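Side-chain contacts in histidine-containing Phosphotransfer Protein type 1, MtHPt1 (Medicago truncatula, PDB 3US6), which probably relays phosphoryl groups from cytokinin sensor histidine kinases to response regulators, as a histidine-containing phosphotransfer protein: residues A[108-111]-A[112-115]; A[125-128]-A[129-133]. All blocks are in the same frame, centred on the assembly; numbering follows the deposited sequence.

Contact 1: residues A[108-111]-A[112-115]; sequences NIDA and CRRC
Asn108 and Cys112 close the first turn of helix 109-142, with Cys112 N bonded to Asn108 O at 2.9 Å. Asn108 is the N-cap: its OD1 accepts from Ala111 N at 2.9 Å, a straight bond (166° at the hydrogen) whose donor stands above the plane of the side-chain amide. The same OD1 takes a weak bond from water 1, which in turn accepts from Arg114 NH2 at the edge of the guanidinium. Ile109 lies alongside Arg113, both pointing the same way. Ile109 CG2, set anti to the backbone N (chi1 -71° for CG1), rests over the centre of one face of the Arg113 guanidinium, 3.4 Å from CZ. The extended Arg113 chain carries its polar end on to Val64 O, to which NE donates, and NH2 adds a weak bond to Gln66 O; these bonds probably help to hold the guanidinium plane against the methyl. Asp110 OD1 stays 4.3 Å from Arg113 NH1 and well out of the guanidinium plane, so any attraction is probably one of charge alone, with no N-H directed at the oxygen. Arg114, bent at chi3 (-112°), folds back so that one face of its guanidinium covers Asp110 O, while NH2 comes 3.6 Å from Asp110 CB. Ala111 O receives Cys115 N and also water 2, which is weakly bonded to Arg114 NH1. The inward side of 108-115 packs against two helices: Ala111 and Cys112 meet Phe103 of helix 91-106, Cys112 and Cys115 meet Phe100, and Ile109 and Cys112 touch Phe71 of helix 71-88.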
loop_
_atom_site.group_PDB
_atom_site.type_symbol
_atom_site.label_atom_id
_atom_site.label_comp_id
_atom_site.label_asym_id
_atom_site.label_seq_id
_atom_site.Cartn_x
_atom_site.Cartn_y
_atom_site.Cartn_z
ATOM N N ASN A 108 -2.437 -24.917 -1.415
ATOM C CA ASN A 108 -3.428 -24.919 -2.460
ATOM C C ASN A 108 -2.875 -24.075 -3.600
ATOM O O ASN A 108 -2.896 -22.878 -3.522
ATOM C CB ASN A 108 -4.720 -24.315 -1.891
ATOM C CG ASN A 108 -5.866 -24.292 -2.866
ATOM O OD1 ASN A 108 -5.696 -24.231 -4.050
ATOM N ND2 ASN A 108 -7.057 -24.292 -2.327
ATOM N N ILE A 109 -2.352 -24.721 -4.627
ATOM C CA ILE A 109 -1.700 -23.965 -5.717
ATOM C C ILE A 109 -2.616 -22.954 -6.344
ATOM O O ILE A 109 -2.279 -21.777 -6.486
ATOM C CB ILE A 109 -1.141 -24.958 -6.786
ATOM C CG1 ILE A 109 0.065 -25.684 -6.179
ATOM C CG2 ILE A 109 -0.883 -24.268 -8.087
ATOM C CD1 ILE A 109 0.919 -26.433 -7.110
ATOM N N ASP A 110 -3.812 -23.390 -6.770
ATOM C CA ASP A 110 -4.679 -22.476 -7.448
ATOM C C ASP A 110 -5.096 -21.329 -6.554
ATOM O O ASP A 110 -5.178 -20.203 -7.029
ATOM C CB ASP A 110 -5.941 -23.197 -7.954
ATOM C CG ASP A 110 -5.685 -24.095 -9.160
ATOM O OD1 ASP A 110 -4.600 -24.024 -9.768
ATOM O OD2 ASP A 110 -6.579 -24.917 -9.475
ATOM N N ALA A 111 -5.403 -21.591 -5.293
ATOM C CA ALA A 111 -5.791 -20.493 -4.440
ATOM C C ALA A 111 -4.619 -19.526 -4.194
ATOM O O ALA A 111 -4.791 -18.324 -4.101
ATOM C CB ALA A 111 -6.256 -21.016 -3.076
ATOM N N CYS A 112 -3.410 -20.047 -4.076
ATOM C CA CYS A 112 -2.249 -19.155 -4.029
ATOM C C CYS A 112 -2.127 -18.276 -5.258
ATOM O O CYS A 112 -1.831 -17.083 -5.124
ATOM C CB CYS A 112 -0.955 -19.916 -3.853
ATOM S SG CYS A 112 -0.748 -20.554 -2.162
ATOM N N ARG A 113 -2.372 -18.849 -6.446
ATOM C CA ARG A 113 -2.263 -18.059 -7.652
ATOM C C ARG A 113 -3.319 -16.934 -7.693
ATOM O O ARG A 113 -3.031 -15.785 -8.007
ATOM C CB ARG A 113 -2.362 -18.955 -8.871
ATOM C CG ARG A 113 -1.099 -19.763 -9.007
ATOM C CD ARG A 113 -1.225 -20.773 -10.134
ATOM N NE ARG A 113 -0.034 -21.596 -10.224
ATOM C CZ ARG A 113 0.065 -22.706 -10.937
ATOM N NH1 ARG A 113 -0.926 -23.116 -11.711
ATOM N NH2 ARG A 113 1.159 -23.416 -10.921
ATOM N N ARG A 114 -4.535 -17.281 -7.346
ATOM C CA ARG A 114 -5.598 -16.301 -7.349
ATOM C C ARG A 114 -5.391 -15.233 -6.287
ATOM O O ARG A 114 -5.629 -14.072 -6.494
ATOM C CB ARG A 114 -6.909 -16.999 -7.120
ATOM C CG ARG A 114 -7.375 -17.678 -8.350
ATOM C CD ARG A 114 -8.802 -18.113 -8.186
ATOM N NE ARG A 114 -8.878 -19.541 -8.140
ATOM C CZ ARG A 114 -8.965 -20.260 -7.051
ATOM N NH1 ARG A 114 -9.044 -19.680 -5.884
ATOM N NH2 ARG A 114 -9.016 -21.558 -7.156
ATOM N N CYS A 115 -4.915 -15.666 -5.147
ATOM C CA CYS A 115 -4.680 -14.714 -4.100
ATOM C C CYS A 115 -3.510 -13.811 -4.441
ATOM O O CYS A 115 -3.551 -12.614 -4.120
ATOM C CB CYS A 115 -4.380 -15.450 -2.852
ATOM S SG CYS A 115 -4.368 -14.371 -1.403
HETATM O O HOH W 1 -8.725 -24.241 -5.723
HETATM O O HOH W 2 -7.937 -17.466 -3.699
#

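Contact 2: residues A[125-128]-A[129-133]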
loop_
_atom_site.group_PDB
_atom_site.type_symbol
_atom_site.label_atom_id
_atom_site.label_comp_id
_atom_site.label_asym_id
_atom_site.label_seq_id
_atom_site.Cartn_x
_atom_site.Cartn_y
_atom_site.Cartn_z
ATOM N N LEU A 125 -3.812 -0.709 -6.813
ATOM C CA LEU A 125 -4.873 0.236 -6.473
ATOM C C LEU A 125 -4.354 1.265 -5.497
ATOM O O LEU A 125 -4.554 2.476 -5.676
ATOM C CB LEU A 125 -6.112 -0.456 -5.878
ATOM C CG LEU A 125 -6.984 -1.237 -6.880
ATOM C CD1 LEU A 125 -8.095 -1.939 -6.125
ATOM C CD2 LEU A 125 -7.504 -0.365 -8.023
ATOM N N VAL A 126 -3.769 0.847 -4.391
ATOM C CA VAL A 126 -3.343 1.797 -3.397
ATOM C C VAL A 126 -2.133 2.599 -3.893
ATOM O O VAL A 126 -2.021 3.769 -3.508
ATOM C CB VAL A 126 -3.110 1.143 -2.006
ATOM C CG1 VAL A 126 -1.843 0.333 -1.938
ATOM C CG2 VAL A 126 -3.170 2.179 -0.911
ATOM N N LYS A 127 -1.244 2.010 -4.711
ATOM C CA LYS A 127 -0.151 2.788 -5.266
ATOM C C LYS A 127 -0.711 3.940 -6.073
ATOM O O LYS A 127 -0.258 5.081 -5.885
ATOM C CB LYS A 127 0.743 1.917 -6.123
ATOM C CG LYS A 127 1.806 2.676 -6.896
ATOM C CD LYS A 127 2.656 1.764 -7.753
ATOM C CE LYS A 127 3.854 2.553 -8.301
ATOM N NZ LYS A 127 4.333 1.932 -9.563
ATOM N N ASN A 128 -1.584 3.652 -7.009
ATOM C CA ASN A 128 -2.155 4.679 -7.839
ATOM C C ASN A 128 -2.856 5.747 -6.987
ATOM O O ASN A 128 -2.667 6.945 -7.242
ATOM C CB ASN A 128 -3.025 4.118 -8.925
ATOM C CG ASN A 128 -2.192 3.569 -10.056
ATOM O OD1 ASN A 128 -1.756 4.295 -10.938
ATOM N ND2 ASN A 128 -2.007 2.256 -10.035
ATOM N N LYS A 129 -3.651 5.344 -6.008
ATOM C CA LYS A 129 -4.412 6.306 -5.217
ATOM C C LYS A 129 -3.423 7.172 -4.408
ATOM O O LYS A 129 -3.626 8.402 -4.215
ATOM C CB LYS A 129 -5.393 5.608 -4.279
ATOM C CG LYS A 129 -6.542 4.958 -5.020
ATOM C CD LYS A 129 -7.344 4.089 -4.082
ATOM C CE LYS A 129 -8.612 3.475 -4.692
ATOM N NZ LYS A 129 -9.609 4.479 -4.979
ATOM N N LEU A 130 -2.376 6.566 -3.837
ATOM C CA LEU A 130 -1.368 7.315 -3.099
ATOM C C LEU A 130 -0.652 8.333 -3.976
ATOM O O LEU A 130 -0.373 9.458 -3.539
ATOM C CB LEU A 130 -0.355 6.406 -2.414
ATOM C CG LEU A 130 -0.866 5.711 -1.153
ATOM C CD1 LEU A 130 0.077 4.686 -0.666
ATOM C CD2 LEU A 130 -1.087 6.734 -0.048
ATOM N N GLU A 131 -0.356 7.953 -5.215
ATOM C CA GLU A 131 0.299 8.899 -6.142
ATOM C C GLU A 131 -0.607 10.109 -6.346
ATOM O O GLU A 131 -0.139 11.249 -6.400
ATOM C CB GLU A 131 0.692 8.227 -7.424
ATOM C CG GLU A 131 1.762 7.206 -7.180
ATOM C CD GLU A 131 2.155 6.482 -8.459
ATOM O OE1 GLU A 131 1.346 6.330 -9.410
ATOM O OE2 GLU A 131 3.264 5.913 -8.532
ATOM N N THR A 132 -1.873 9.863 -6.582
ATOM C CA THR A 132 -2.873 10.922 -6.741
ATOM C C THR A 132 -2.936 11.820 -5.465
ATOM O O THR A 132 -2.933 13.056 -5.538
ATOM C CB THR A 132 -4.238 10.373 -7.112
ATOM O OG1 THR A 132 -4.130 9.816 -8.421
ATOM C CG2 THR A 132 -5.353 11.446 -7.086
ATOM N N LEU A 133 -3.046 11.216 -4.303
ATOM C CA LEU A 133 -3.076 11.943 -3.046
ATOM C C LEU A 133 -1.823 12.807 -2.873
ATOM O O LEU A 133 -1.926 13.987 -2.534
ATOM C CB LEU A 133 -3.216 10.916 -1.915
ATOM C CG LEU A 133 -3.399 11.564 -0.544
ATOM C CD1 LEU A 133 -4.782 12.104 -0.376
ATOM C CD2 LEU A 133 -3.043 10.543 0.558
HETATM O O HOH W 3 4.428 5.069 -11.020
HETATM O O HOH W 4 -0.753 7.521 -10.749
#
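Lys127 and Glu131 form the charged pair of this helical turn, one i to i+4 step apart. Their side chains cross at an angle, and the closest approach is made by a methylene, Lys127 CE, 3.4 Å from Glu131 OE2, whereas NZ remains 4.2 Å from that oxygen, beyond a salt bridge. With CG anti to the backbone N (chi1 172°), the extended lysine runs past the carboxylate. Water 3 joins the two ends, donating to Glu131 OE2 at 2.9 Å and accepting a weak bond from Lys127 NZ. Water 4 donates to Glu131 OE1 at 2.8 Å and weakly to Asn128 OD1; the amide and carboxylate planes it links are 78° apart. Asn128 ND2 turns back to Leu124 O, which helps to fix the amide. Asn128 O accepts the backbone bond from Thr132 N at 3.1 Å and a weak second one from the Thr132 OG1 hydroxyl. The apolar component is Val126 beside Leu130, both side chains pointing the same way, with Val126 CG2 4.1 Å from Leu130 CD1. Leu130 continues to Val46 and Phe50 of helix 41-64, while Lys129 lays its aliphatic chain over Leu125 O and reaches Tyr13 and Met17 of helix 3-19. The turn is thus amphipathic: its leucine and valine are buried, and a water donates to each oxygen of the Glu131 carboxylate. Lys127 and Glu131 probably attract each other only loosely, by charge, with water 3 as a weak link.

How the contacts relate
Contact 1 and contact 2 occupy separate stretches of one long helix, 109-142, in the helical bundle of the phosphotransfer domain, contact 1 at its start and contact 2 further along. Their centres are 26 Å apart and their nearest atoms about 12 Å, so they do not touch. The centre of contact 1 is about 21 Å from the centre of the chain, that of contact 2 about 8 Å. Their surroundings differ too: 108-115 packs on helices 91-106 and 71-88, while 125-133 meets helices 3-19 and 41-64. The predicted phosphohistidine, His79, belongs to helix 71-88, which contact 1 touches at Phe71. Neither contact includes that histidine, which is not phosphorylated here.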